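Local coordinates for protein ubiquitin-like-specific protease 2 (Saccharomyces cerevisiae, PDB 5LNB) that acts as a cysteine protease of the C48 family that removes SUMO from modified proteins, at residues 19-24 with 287-292; 38-43 with 270-275; 120-125 with 213-218; 205-210 with 220-225. All blocks are in the same frame, centred on the assembly; numbering follows the deposited sequence.

In the fold
The contacts form two pairs within this catalytic piece of a longer protein. Contacts 1 and 2, with centres about 15 Å apart, touch each other: contact 1 brings together the two ends of the modelled chain, and contact 2 packs helix 264-285 on the segment at 38-43. Contacts 3 and 4, about 10 Å apart between centres, share helix 215-228, touch through S125 OG and I223 CD1, and lie within the Ulp1-type catalytic domain. Along the sequence contact 1 encloses contact 2, which in turn encloses the interleaved segments of contacts 3 and 4. Contacts 2 and 3 are centred about 17 Å apart without touching. The inner pair packs the presumed catalytic cysteine helix.

Contact 1: residues 19-24 with 287-292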
loop_
_atom_site.group_PDB
_atom_site.type_symbol
_atom_site.label_atom_id
_atom_site.label_comp_id
_atom_site.label_asym_id
_atom_site.label_seq_id
_atom_site.Cartn_x
_atom_site.Cartn_y
_atom_site.Cartn_z
ATOM N N PHE A 19 5.240 -3.734 -24.738
ATOM C CA PHE A 19 5.818 -4.025 -23.426
ATOM C C PHE A 19 5.982 -5.543 -23.349
ATOM O O PHE A 19 5.311 -6.228 -22.578
ATOM C CB PHE A 19 4.942 -3.492 -22.301
ATOM C CG PHE A 19 5.598 -3.520 -20.946
ATOM C CD1 PHE A 19 6.498 -2.534 -20.575
ATOM C CD2 PHE A 19 5.293 -4.513 -20.029
ATOM C CE1 PHE A 19 7.093 -2.546 -19.326
ATOM C CE2 PHE A 19 5.884 -4.531 -18.772
ATOM C CZ PHE A 19 6.787 -3.548 -18.421
ATOM N N LYS A 20 6.891 -6.058 -24.176
ATOM C CA LYS A 20 6.985 -7.461 -24.481
ATOM C C LYS A 20 8.466 -7.789 -24.647
ATOM O O LYS A 20 9.164 -7.106 -25.414
ATOM C CB LYS A 20 6.206 -7.776 -25.762
ATOM C CG LYS A 20 5.699 -9.193 -25.879
ATOM C CD LYS A 20 4.996 -9.391 -27.220
ATOM C CE LYS A 20 5.155 -10.819 -27.744
ATOM N NZ LYS A 20 4.562 -10.984 -29.106
ATOM N N PRO A 21 8.986 -8.803 -23.940
ATOM C CA PRO A 21 8.224 -9.674 -23.037
ATOM C C PRO A 21 7.725 -8.977 -21.768
ATOM O O PRO A 21 8.116 -7.848 -21.450
ATOM C CB PRO A 21 9.234 -10.763 -22.682
ATOM C CG PRO A 21 10.560 -10.090 -22.805
ATOM C CD PRO A 21 10.421 -9.137 -23.952
ATOM N N SER A 22 6.850 -9.660 -21.039
ATOM C CA SER A 22 6.385 -9.124 -19.772
ATOM C C SER A 22 7.544 -9.018 -18.791
ATOM O O SER A 22 8.448 -9.856 -18.775
ATOM C CB SER A 22 5.283 -10.009 -19.197
ATOM O OG SER A 22 4.249 -10.193 -20.144
ATOM N N LEU A 23 7.521 -7.969 -17.977
ATOM C CA LEU A 23 8.507 -7.831 -16.917
ATOM C C LEU A 23 8.304 -8.915 -15.864
ATOM O O LEU A 23 7.193 -9.124 -15.369
ATOM C CB LEU A 23 8.409 -6.451 -16.270
ATOM C CG LEU A 23 9.192 -6.260 -14.971
ATOM C CD1 LEU A 23 10.689 -6.494 -15.193
ATOM C CD2 LEU A 23 8.913 -4.876 -14.406
ATOM N N CYS A 24 9.384 -9.603 -15.525
ATOM C CA CYS A 24 9.406 -10.554 -14.423
ATOM C C CYS A 24 10.425 -10.037 -13.414
ATOM O O CYS A 24 11.626 -10.011 -13.696
ATOM C CB CYS A 24 9.759 -11.954 -14.920
ATOM S SG CYS A 24 9.609 -13.205 -13.662
ATOM N N ASN A 287 20.915 -15.912 -22.925
ATOM C CA ASN A 287 20.376 -16.611 -24.091
ATOM C C ASN A 287 19.010 -17.236 -23.799
ATOM O O ASN A 287 18.662 -18.290 -24.338
ATOM C CB ASN A 287 21.367 -17.658 -24.606
ATOM C CG ASN A 287 22.695 -17.041 -25.012
ATOM O OD1 ASN A 287 22.771 -16.292 -25.988
ATOM N ND2 ASN A 287 23.750 -17.346 -24.258
ATOM N N LEU A 288 18.223 -16.576 -22.950
ATOM C CA LEU A 288 16.849 -16.970 -22.665
ATOM C C LEU A 288 15.817 -16.117 -23.395
ATOM O O LEU A 288 14.618 -16.407 -23.305
ATOM C CB LEU A 288 16.575 -16.881 -21.158
ATOM C CG LEU A 288 17.430 -17.749 -20.234
ATOM C CD1 LEU A 288 17.169 -17.382 -18.788
ATOM C CD2 LEU A 288 17.140 -19.211 -20.472
ATOM N N TYR A 289 16.251 -15.067 -24.095
ATOM C CA TYR A 289 15.307 -14.134 -24.701
ATOM C C TYR A 289 14.410 -14.832 -25.724
ATOM O O TYR A 289 13.186 -14.676 -25.696
ATOM C CB TYR A 289 16.076 -12.975 -25.336
ATOM C CG TYR A 289 15.215 -11.975 -26.059
ATOM C CD1 TYR A 289 14.438 -11.062 -25.354
ATOM C CD2 TYR A 289 15.192 -11.928 -27.451
ATOM C CE1 TYR A 289 13.657 -10.140 -26.009
ATOM C CE2 TYR A 289 14.422 -11.007 -28.117
ATOM C CZ TYR A 289 13.653 -10.116 -27.391
ATOM O OH TYR A 289 12.871 -9.198 -28.044
ATOM N N GLU A 290 15.000 -15.622 -26.628
ATOM C CA GLU A 290 14.194 -16.268 -27.661
ATOM C C GLU A 290 13.169 -17.227 -27.062
ATOM O O GLU A 290 12.007 -17.242 -27.485
ATOM C CB GLU A 290 15.098 -16.994 -28.659
ATOM C CG GLU A 290 15.867 -16.055 -29.585
ATOM C CD GLU A 290 14.950 -15.147 -30.397
ATOM O OE1 GLU A 290 13.814 -15.572 -30.703
ATOM O OE2 GLU A 290 15.362 -14.009 -30.728
ATOM N N GLU A 291 13.576 -18.036 -26.078
ATOM C CA GLU A 291 12.625 -18.940 -25.437
ATOM C C GLU A 291 11.440 -18.177 -24.846
ATOM O O GLU A 291 10.283 -18.585 -25.006
ATOM C CB GLU A 291 13.328 -19.765 -24.354
ATOM C CG GLU A 291 12.377 -20.517 -23.417
ATOM C CD GLU A 291 13.094 -21.324 -22.317
ATOM O OE1 GLU A 291 14.186 -20.924 -21.861
ATOM O OE2 GLU A 291 12.557 -22.370 -21.913
ATOM N N VAL A 292 11.706 -17.062 -24.160
ATOM C CA VAL A 292 10.632 -16.338 -23.488
ATOM C C VAL A 292 9.698 -15.685 -24.507
ATOM O O VAL A 292 8.472 -15.766 -24.383
ATOM C CB VAL A 292 11.222 -15.312 -22.504
ATOM C CG1 VAL A 292 10.188 -14.260 -22.161
ATOM C CG2 VAL A 292 11.711 -16.013 -21.236
#
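P21 meets Y289 and V292 where a Schellman motif ends helix 264-285 and the chain turns into the short helix 289-294. N287, with its positive phi of 55°, is the C-prime residue of that motif, and the turn after it brings the last helix back toward the N-terminal segment. On the other side the chain bends at a cis peptide bond between K20 and P21, and the CB of P21 points toward the helix. The contact is apolar and modest, burying 123 Å² in all. P21 uses two corners of its pyrrolidine: CB lies 3.7 Å from V292 CG1, and CD lies 4.0 Å from Y289 CE1. The tyrosine side chain crosses the proline at about a right angle, and CD approaches the aromatic ring obliquely. With CG of Y289 anti to the backbone N (chi1 177°), the ring extends from the first turn of helix 289-294 to meet the proline, while V292 offers one methyl from the next turn. Around the contact, P21 also packs on I280 and M293, its O accepts a hydrogen bond from Q276 NE2 of helix 264-285, and the following L23 pairs through its backbone with I35 in strand 32-35.

Contact 2: residues 38-43 with 270-275; sequences QDFKCL and HTLKLL
L272 brings its CD1 methyl to the edge of the F40 ring, near the ring plane, and the ring of F19 stacks with that of F40. F40 CD1 lies 4.1 Å from L272 CD1, and the two side chains slide past one another in opposite directions. The backbone N of K273 approaches the ring obliquely, 4.2 Å from F40 CE1. A chi1 of 173° swings the F40 ring away from its backbone N and out to helix 264-285. Three residues on, L43 crosses L272 at about a right angle, its CD1 3.7 Å from L272 CD1, so this one leucine methyl is shared by the phenylalanine and L43. Cutting F40 back to an alanine is likely to open a gap beside L272 CD1 and leave the F19 ring without its stacking partner. L272 lies between several elements: it also touches I53, F56 and F57 of helix 51-67 and L23 of strand 23-26, while helix 264-285 reaches L43 O through a hydrogen bond from R269 NH1.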
loop_
_atom_site.group_PDB
_atom_site.type_symbol
_atom_site.label_atom_id
_atom_site.label_comp_id
_atom_site.label_asym_id
_atom_site.label_seq_id
_atom_site.Cartn_x
_atom_site.Cartn_y
_atom_site.Cartn_z
ATOM N N GLN A 38 -0.853 -5.562 -20.714
ATOM C CA GLN A 38 -2.204 -5.260 -20.260
ATOM C C GLN A 38 -2.194 -4.488 -18.941
ATOM O O GLN A 38 -3.067 -3.645 -18.712
ATOM C CB GLN A 38 -3.002 -6.562 -20.130
ATOM C CG GLN A 38 -4.489 -6.438 -20.433
ATOM C CD GLN A 38 -4.787 -6.057 -21.886
ATOM O OE1 GLN A 38 -5.861 -5.529 -22.186
ATOM N NE2 GLN A 38 -3.843 -6.326 -22.793
ATOM N N ASP A 39 -1.212 -4.750 -18.067
ATOM C CA ASP A 39 -1.093 -4.004 -16.812
ATOM C C ASP A 39 -0.412 -2.659 -17.035
ATOM O O ASP A 39 -0.871 -1.621 -16.544
ATOM C CB ASP A 39 -0.297 -4.815 -15.778
ATOM C CG ASP A 39 -0.841 -6.218 -15.577
ATOM O OD1 ASP A 39 -2.075 -6.371 -15.488
ATOM O OD2 ASP A 39 -0.033 -7.172 -15.509
ATOM N N PHE A 40 0.696 -2.675 -17.773
ATOM C CA PHE A 40 1.494 -1.478 -18.008
ATOM C C PHE A 40 0.680 -0.371 -18.679
ATOM O O PHE A 40 0.915 0.817 -18.426
ATOM C CB PHE A 40 2.713 -1.884 -18.852
ATOM C CG PHE A 40 3.567 -0.741 -19.321
ATOM C CD1 PHE A 40 4.502 -0.160 -18.476
ATOM C CD2 PHE A 40 3.467 -0.277 -20.622
ATOM C CE1 PHE A 40 5.300 0.885 -18.915
ATOM C CE2 PHE A 40 4.262 0.761 -21.063
ATOM C CZ PHE A 40 5.181 1.341 -20.210
ATOM N N LYS A 41 -0.289 -0.730 -19.521
ATOM C CA LYS A 41 -0.957 0.281 -20.333
ATOM C C LYS A 41 -1.893 1.171 -19.520
ATOM O O LYS A 41 -2.296 2.231 -20.013
ATOM C CB LYS A 41 -1.738 -0.381 -21.466
ATOM C CG LYS A 41 -3.089 -0.912 -21.042
ATOM C CD LYS A 41 -3.679 -1.784 -22.126
ATOM C CE LYS A 41 -5.039 -2.312 -21.721
ATOM N NZ LYS A 41 -5.581 -3.241 -22.751
ATOM N N CYS A 42 -2.254 0.774 -18.297
ATOM C CA CYS A 42 -3.108 1.632 -17.486
ATOM C C CYS A 42 -2.384 2.888 -17.023
ATOM O O CYS A 42 -3.043 3.842 -16.603
ATOM C CB CYS A 42 -3.662 0.863 -16.284
ATOM S SG CYS A 42 -2.476 0.550 -14.965
ATOM N N LEU A 43 -1.052 2.917 -17.111
ATOM C CA LEU A 43 -0.257 4.092 -16.770
ATOM C C LEU A 43 -0.209 5.123 -17.902
ATOM O O LEU A 43 0.658 6.008 -17.904
ATOM C CB LEU A 43 1.163 3.671 -16.369
ATOM C CG LEU A 43 1.276 2.776 -15.123
ATOM C CD1 LEU A 43 2.688 2.209 -14.958
ATOM C CD2 LEU A 43 0.855 3.520 -13.858
ATOM N N HIS A 270 8.144 5.251 -16.720
ATOM C CA HIS A 270 9.585 5.230 -16.941
ATOM C C HIS A 270 10.270 4.209 -16.041
ATOM O O HIS A 270 11.213 3.535 -16.468
ATOM C CB HIS A 270 10.176 6.624 -16.720
ATOM C CG HIS A 270 11.609 6.742 -17.148
ATOM N ND1 HIS A 270 12.645 6.919 -16.254
ATOM C CD2 HIS A 270 12.180 6.692 -18.377
ATOM C CE1 HIS A 270 13.789 6.982 -16.914
ATOM N NE2 HIS A 270 13.534 6.847 -18.204
ATOM N N THR A 271 9.821 4.084 -14.791
ATOM C CA THR A 271 10.436 3.111 -13.894
ATOM C C THR A 271 10.210 1.688 -14.394
ATOM O O THR A 271 11.156 0.899 -14.506
ATOM C CB THR A 271 9.887 3.266 -12.476
ATOM O OG1 THR A 271 10.224 4.563 -11.964
ATOM C CG2 THR A 271 10.463 2.186 -11.567
ATOM N N LEU A 272 8.956 1.342 -14.690
ATOM C CA LEU A 272 8.654 0.007 -15.191
ATOM C C LEU A 272 9.380 -0.253 -16.504
ATOM O O LEU A 272 10.083 -1.261 -16.654
ATOM C CB LEU A 272 7.143 -0.147 -15.364
ATOM C CG LEU A 272 6.371 -0.610 -14.139
ATOM C CD1 LEU A 272 4.887 -0.738 -14.470
ATOM C CD2 LEU A 272 6.939 -1.950 -13.652
ATOM N N LYS A 273 9.223 0.657 -17.467
ATOM C CA LYS A 273 9.897 0.520 -18.750
ATOM C C LYS A 273 11.380 0.235 -18.556
ATOM O O LYS A 273 11.952 -0.638 -19.214
ATOM C CB LYS A 273 9.688 1.788 -19.582
ATOM C CG LYS A 273 10.151 1.644 -21.026
ATOM C CD LYS A 273 9.434 0.472 -21.688
ATOM C CE LYS A 273 10.175 -0.040 -22.908
ATOM N NZ LYS A 273 9.549 -1.296 -23.394
ATOM N N LEU A 274 12.016 0.961 -17.638
ATOM C CA LEU A 274 13.436 0.761 -17.374
ATOM C C LEU A 274 13.697 -0.626 -16.794
ATOM O O LEU A 274 14.620 -1.328 -17.229
ATOM C CB LEU A 274 13.931 1.857 -16.434
ATOM C CG LEU A 274 15.418 2.021 -16.126
ATOM C CD1 LEU A 274 16.293 1.511 -17.262
ATOM C CD2 LEU A 274 15.689 3.501 -15.854
ATOM N N LEU A 275 12.890 -1.043 -15.810
ATOM C CA LEU A 275 13.040 -2.383 -15.251
ATOM C C LEU A 275 12.891 -3.453 -16.327
ATOM O O LEU A 275 13.563 -4.493 -16.273
ATOM C CB LEU A 275 12.022 -2.613 -14.130
ATOM C CG LEU A 275 12.215 -1.822 -12.832
ATOM C CD1 LEU A 275 11.132 -2.176 -11.820
ATOM C CD2 LEU A 275 13.598 -2.067 -12.235
#

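Contact 3: residues 120-125 with 213-218. With ACT (acetate ion), chain B.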
loop_
_atom_site.group_PDB
_atom_site.type_symbol
_atom_site.label_atom_id
_atom_site.label_comp_id
_atom_site.label_asym_id
_atom_site.label_seq_id
_atom_site.Cartn_x
_atom_site.Cartn_y
_atom_site.Cartn_z
ATOM N N SER A 120 -15.138 -0.316 -5.749
ATOM C CA SER A 120 -15.836 0.330 -6.866
ATOM C C SER A 120 -14.929 1.321 -7.589
ATOM O O SER A 120 -15.283 2.478 -7.823
ATOM C CB SER A 120 -17.106 1.024 -6.387
ATOM O OG SER A 120 -17.963 0.103 -5.738
ATOM N N TYR A 121 -13.728 0.859 -7.931
ATOM C CA TYR A 121 -12.769 1.602 -8.744
ATOM C C TYR A 121 -12.198 2.821 -8.034
ATOM O O TYR A 121 -11.572 3.670 -8.680
ATOM C CB TYR A 121 -13.389 2.020 -10.081
ATOM C CG TYR A 121 -13.596 0.846 -10.998
ATOM C CD1 TYR A 121 -12.579 0.416 -11.850
ATOM C CD2 TYR A 121 -14.794 0.143 -10.998
ATOM C CE1 TYR A 121 -12.752 -0.669 -12.690
ATOM C CE2 TYR A 121 -14.977 -0.949 -11.834
ATOM C CZ TYR A 121 -13.948 -1.350 -12.679
ATOM O OH TYR A 121 -14.120 -2.441 -13.509
ATOM N N HIS A 122 -12.384 2.926 -6.725
ATOM C CA HIS A 122 -11.808 3.985 -5.911
ATOM C C HIS A 122 -10.716 3.372 -5.047
ATOM O O HIS A 122 -11.003 2.538 -4.184
ATOM C CB HIS A 122 -12.882 4.647 -5.045
ATOM C CG HIS A 122 -12.346 5.665 -4.080
ATOM N ND1 HIS A 122 -13.105 6.185 -3.050
ATOM C CD2 HIS A 122 -11.134 6.269 -3.995
ATOM C CE1 HIS A 122 -12.383 7.058 -2.369
ATOM N NE2 HIS A 122 -11.183 7.127 -2.920
ATOM N N TRP A 123 -9.471 3.790 -5.281
ATOM C CA TRP A 123 -8.329 3.378 -4.477
ATOM C C TRP A 123 -8.108 4.334 -3.309
ATOM O O TRP A 123 -8.104 5.556 -3.486
ATOM C CB TRP A 123 -7.052 3.349 -5.316
ATOM C CG TRP A 123 -6.844 2.161 -6.212
ATOM C CD1 TRP A 123 -6.915 2.143 -7.583
ATOM C CD2 TRP A 123 -6.468 0.836 -5.810
ATOM N NE1 TRP A 123 -6.637 0.875 -8.055
ATOM C CE2 TRP A 123 -6.354 0.058 -6.988
ATOM C CE3 TRP A 123 -6.239 0.225 -4.570
ATOM C CZ2 TRP A 123 -6.007 -1.297 -6.960
ATOM C CZ3 TRP A 123 -5.900 -1.115 -4.540
ATOM C CH2 TRP A 123 -5.787 -1.865 -5.732
ATOM N N PHE A 124 -7.905 3.775 -2.123
ATOM C CA PHE A 124 -7.272 4.497 -1.025
ATOM C C PHE A 124 -6.545 3.449 -0.189
ATOM O O PHE A 124 -6.462 2.281 -0.580
ATOM C CB PHE A 124 -8.290 5.355 -0.248
ATOM C CG PHE A 124 -9.366 4.569 0.462
ATOM C CD1 PHE A 124 -9.230 4.227 1.802
ATOM C CD2 PHE A 124 -10.530 4.205 -0.199
ATOM C CE1 PHE A 124 -10.227 3.516 2.464
ATOM C CE2 PHE A 124 -11.535 3.494 0.459
ATOM C CZ PHE A 124 -11.380 3.146 1.789
ATOM N N SER A 125 -5.987 3.856 0.950
ATOM C CA SER A 125 -5.139 2.929 1.690
ATOM C C SER A 125 -5.122 3.278 3.174
ATOM O O SER A 125 -5.416 4.407 3.576
ATOM C CB SER A 125 -3.714 2.933 1.124
ATOM O OG SER A 125 -2.876 2.018 1.800
ATOM N N SER A 213 -9.964 8.204 -11.002
ATOM C CA SER A 213 -9.101 7.283 -11.736
ATOM C C SER A 213 -7.615 7.532 -11.488
ATOM O O SER A 213 -6.806 6.655 -11.803
ATOM C CB SER A 213 -9.415 7.353 -13.232
ATOM O OG SER A 213 -9.074 8.609 -13.795
ATOM N N ASP A 214 -7.235 8.688 -10.925
ATOM C CA ASP A 214 -5.868 8.903 -10.448
ATOM C C ASP A 214 -5.620 8.371 -9.032
ATOM O O ASP A 214 -4.468 8.386 -8.579
ATOM C CB ASP A 214 -5.498 10.394 -10.455
ATOM C CG ASP A 214 -5.200 10.948 -11.856
ATOM O OD1 ASP A 214 -4.882 10.168 -12.786
ATOM O OD2 ASP A 214 -5.283 12.189 -12.014
ATOM N N CYS A 215 -6.656 7.927 -8.313
ATOM C CA CYS A 215 -6.470 7.516 -6.918
ATOM C C CYS A 215 -5.390 6.447 -6.761
ATOM O O CYS A 215 -4.622 6.469 -5.790
ATOM C CB CYS A 215 -7.786 7.005 -6.342
ATOM S SG CYS A 215 -8.942 8.315 -6.021
ATOM N N GLY A 216 -5.318 5.496 -7.693
ATOM C CA GLY A 216 -4.310 4.453 -7.575
ATOM C C GLY A 216 -2.893 4.996 -7.601
ATOM O O GLY A 216 -2.010 4.463 -6.921
ATOM N N VAL A 217 -2.662 6.065 -8.375
ATOM C CA VAL A 217 -1.349 6.700 -8.445
ATOM C C VAL A 217 -1.030 7.410 -7.135
ATOM O O VAL A 217 0.116 7.403 -6.673
ATOM C CB VAL A 217 -1.291 7.678 -9.641
ATOM C CG1 VAL A 217 0.021 8.459 -9.658
ATOM C CG2 VAL A 217 -1.473 6.941 -10.954
ATOM N N HIS A 218 -2.031 8.050 -6.525
ATOM C CA HIS A 218 -1.815 8.704 -5.240
ATOM C C HIS A 218 -1.522 7.695 -4.139
ATOM O O HIS A 218 -0.676 7.952 -3.278
ATOM C CB HIS A 218 -3.017 9.562 -4.875
ATOM C CG HIS A 218 -3.113 10.810 -5.688
ATOM N ND1 HIS A 218 -2.462 11.972 -5.338
ATOM C CD2 HIS A 218 -3.762 11.071 -6.846
ATOM C CE1 HIS A 218 -2.715 12.900 -6.240
ATOM N NE2 HIS A 218 -3.499 12.378 -7.168
HETATM C C ACT B . -12.433 -3.356 -9.156
HETATM O O ACT B . -12.899 -2.293 -8.660
HETATM O OXT ACT B . -11.509 -3.932 -8.537
HETATM C CH3 ACT B . -12.947 -3.943 -10.437
HETATM O O HOH W 1 -6.237 7.738 -2.986
#
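H122 and C215 occupy the positions expected of the His and Cys of a C48 triad, with strand 122-129 set against the N-terminal turn of helix 215-228, though in the model SG lies nearest the ring carbon CD2 of H122, at 3.6 Å and oblique to the imidazole. NE2 of that ring is hydrogen-bonded to D165 OD1, and these three are probably the catalytic residues. The tight part lies alongside: C215 CB is 3.2 Å from W123 O, and G216 CA sits 3.5 Å from W123 CD1, where a beta carbon would clash with the indole. W123 NE1 is hydrogen-bonded to V49 O. The looser side is at Y121, an exposed residue that turns its ring away from the helix. An acetate, probably from the crystallisation liquor, covers one face of that ring, takes a weak 3.3 Å hydrogen bond from Y121 N to its O, and is also hydrogen-bonded by N118 ND2. Between strand and helix, water 1 donates to W123 O at 2.9 Å and, weakly, to C215 O at 3.5 Å.

Contact 4: residues 205-210 with 220-225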
loop_
_atom_site.group_PDB
_atom_site.type_symbol
_atom_site.label_atom_id
_atom_site.label_comp_id
_atom_site.label_asym_id
_atom_site.label_seq_id
_atom_site.Cartn_x
_atom_site.Cartn_y
_atom_site.Cartn_z
ATOM N N PRO A 205 -4.362 13.607 6.290
ATOM C CA PRO A 205 -4.360 14.458 5.089
ATOM C C PRO A 205 -3.203 14.133 4.148
ATOM O O PRO A 205 -2.043 14.056 4.557
ATOM C CB PRO A 205 -4.236 15.875 5.662
ATOM C CG PRO A 205 -3.536 15.681 6.956
ATOM C CD PRO A 205 -4.016 14.361 7.505
ATOM N N VAL A 206 -3.538 13.955 2.873
ATOM C CA VAL A 206 -2.576 13.805 1.786
ATOM C C VAL A 206 -3.028 14.732 0.664
ATOM O O VAL A 206 -4.174 15.198 0.691
ATOM C CB VAL A 206 -2.495 12.349 1.301
ATOM C CG1 VAL A 206 -1.742 11.474 2.314
ATOM C CG2 VAL A 206 -3.903 11.808 1.017
ATOM N N PRO A 207 -2.204 15.019 -0.344
ATOM C CA PRO A 207 -2.664 15.907 -1.418
ATOM C C PRO A 207 -4.001 15.422 -1.958
ATOM O O PRO A 207 -4.248 14.223 -2.078
ATOM C CB PRO A 207 -1.554 15.814 -2.472
ATOM C CG PRO A 207 -0.345 15.317 -1.710
ATOM C CD PRO A 207 -0.905 14.400 -0.660
ATOM N N GLN A 208 -4.886 16.362 -2.233
ATOM C CA GLN A 208 -6.218 16.055 -2.718
ATOM C C GLN A 208 -6.352 16.498 -4.166
ATOM O O GLN A 208 -5.915 17.593 -4.540
ATOM C CB GLN A 208 -7.285 16.728 -1.850
ATOM C CG GLN A 208 -7.222 16.240 -0.406
ATOM C CD GLN A 208 -8.380 16.714 0.425
ATOM O OE1 GLN A 208 -9.098 15.906 1.021
ATOM N NE2 GLN A 208 -8.574 18.030 0.479
ATOM N N GLN A 209 -6.952 15.635 -4.967
ATOM C CA GLN A 209 -7.208 15.879 -6.375
ATOM C C GLN A 209 -8.411 15.019 -6.741
ATOM O O GLN A 209 -8.391 13.808 -6.499
ATOM C CB GLN A 209 -5.971 15.540 -7.217
ATOM C CG GLN A 209 -5.811 16.362 -8.499
ATOM C CD GLN A 209 -6.750 15.907 -9.594
ATOM O OE1 GLN A 209 -7.144 14.739 -9.636
ATOM N NE2 GLN A 209 -7.125 16.829 -10.485
ATOM N N PRO A 210 -9.463 15.592 -7.319
ATOM C CA PRO A 210 -10.749 14.888 -7.418
ATOM C C PRO A 210 -10.862 13.849 -8.530
ATOM O O PRO A 210 -11.957 13.311 -8.713
ATOM C CB PRO A 210 -11.745 16.037 -7.643
ATOM C CG PRO A 210 -10.955 17.101 -8.305
ATOM C CD PRO A 210 -9.548 16.988 -7.786
ATOM N N ILE A 220 0.033 4.817 -4.442
ATOM C CA ILE A 220 1.426 4.426 -4.634
ATOM C C ILE A 220 2.361 5.489 -4.066
ATOM O O ILE A 220 3.292 5.182 -3.311
ATOM C CB ILE A 220 1.699 4.162 -6.126
ATOM C CG1 ILE A 220 0.939 2.912 -6.597
ATOM C CG2 ILE A 220 3.220 4.070 -6.416
ATOM C CD1 ILE A 220 0.909 2.730 -8.116
ATOM N N LEU A 221 2.119 6.762 -4.405
ATOM C CA LEU A 221 3.064 7.794 -3.997
ATOM C C LEU A 221 2.923 8.162 -2.528
ATOM O O LEU A 221 3.911 8.562 -1.902
ATOM C CB LEU A 221 2.922 9.025 -4.885
ATOM C CG LEU A 221 3.846 8.855 -6.108
ATOM C CD1 LEU A 221 3.139 8.210 -7.293
ATOM C CD2 LEU A 221 4.515 10.138 -6.496
ATOM N N ASN A 222 1.725 8.013 -1.953
ATOM C CA ASN A 222 1.564 8.274 -0.529
ATOM C C ASN A 222 2.263 7.203 0.297
ATOM O O ASN A 222 2.965 7.515 1.269
ATOM C CB ASN A 222 0.076 8.364 -0.176
ATOM C CG ASN A 222 -0.578 9.632 -0.723
ATOM O OD1 ASN A 222 0.100 10.629 -0.998
ATOM N ND2 ASN A 222 -1.891 9.594 -0.888
ATOM N N ILE A 223 2.106 5.938 -0.094
ATOM C CA ILE A 223 2.837 4.860 0.564
ATOM C C ILE A 223 4.334 5.051 0.376
ATOM O O ILE A 223 5.119 4.915 1.321
ATOM C CB ILE A 223 2.361 3.493 0.037
ATOM C CG1 ILE A 223 0.943 3.205 0.561
ATOM C CG2 ILE A 223 3.353 2.401 0.430
ATOM C CD1 ILE A 223 0.290 1.963 0.014
ATOM N N ARG A 224 4.752 5.382 -0.843
ATOM C CA ARG A 224 6.164 5.634 -1.093
ATOM C C ARG A 224 6.700 6.721 -0.175
ATOM O O ARG A 224 7.771 6.572 0.422
ATOM C CB ARG A 224 6.377 6.026 -2.551
ATOM C CG ARG A 224 7.815 6.406 -2.850
ATOM C CD ARG A 224 8.006 6.814 -4.299
ATOM N NE ARG A 224 9.398 7.144 -4.562
ATOM C CZ ARG A 224 9.838 7.687 -5.694
ATOM N NH1 ARG A 224 8.986 7.979 -6.669
ATOM N NH2 ARG A 224 11.129 7.947 -5.848
ATOM N N LYS A 225 5.967 7.833 -0.055
ATOM C CA LYS A 225 6.425 8.917 0.809
ATOM C C LYS A 225 6.496 8.462 2.262
ATOM O O LYS A 225 7.463 8.759 2.969
ATOM C CB LYS A 225 5.509 10.131 0.669
ATOM C CG LYS A 225 5.843 11.278 1.614
ATOM C CD LYS A 225 7.230 11.849 1.360
ATOM C CE LYS A 225 7.390 12.273 -0.098
ATOM N NZ LYS A 225 8.622 13.095 -0.317
HETATM O O HOH W 2 -2.815 11.983 -2.442
#
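V206 and P207 pack on N222 in a buried contact between the loop that follows strand 199-203 and helix 215-228, the helix which that loop leads into. It is a short-range return of the chain, with nine residues between the two segments, and it buries 102 Å². The contact is centred on the asparagine amide. V206 CG2 is 3.5 Å from N222 ND2, and V206 CG1 is 3.7 Å from N222 CG; a chi1 of -74° for CG1 sets both methyls against the carboxamide. P207 comes in beside it, its CD 3.9 Å from N222 OD1. The polar link is indirect: water 2 donates to P207 O at 2.7 Å and accepts from N222 ND2 at 3.0 Å. A leucine in place of N222 would probably leave this water without its donor on the helix and R261 without one hydrogen-bond acceptor. Around the site, V206 and N222 both touch F164 of strand 159-164. The chemistry gives the amide a defined sense: ND2 gives a hydrogen to the water while OD1 accepts from R261 NH2, which is likely to resist a flip of the group, and OD1 and one N-H of ND2 thus each have a partner within an otherwise apolar contact.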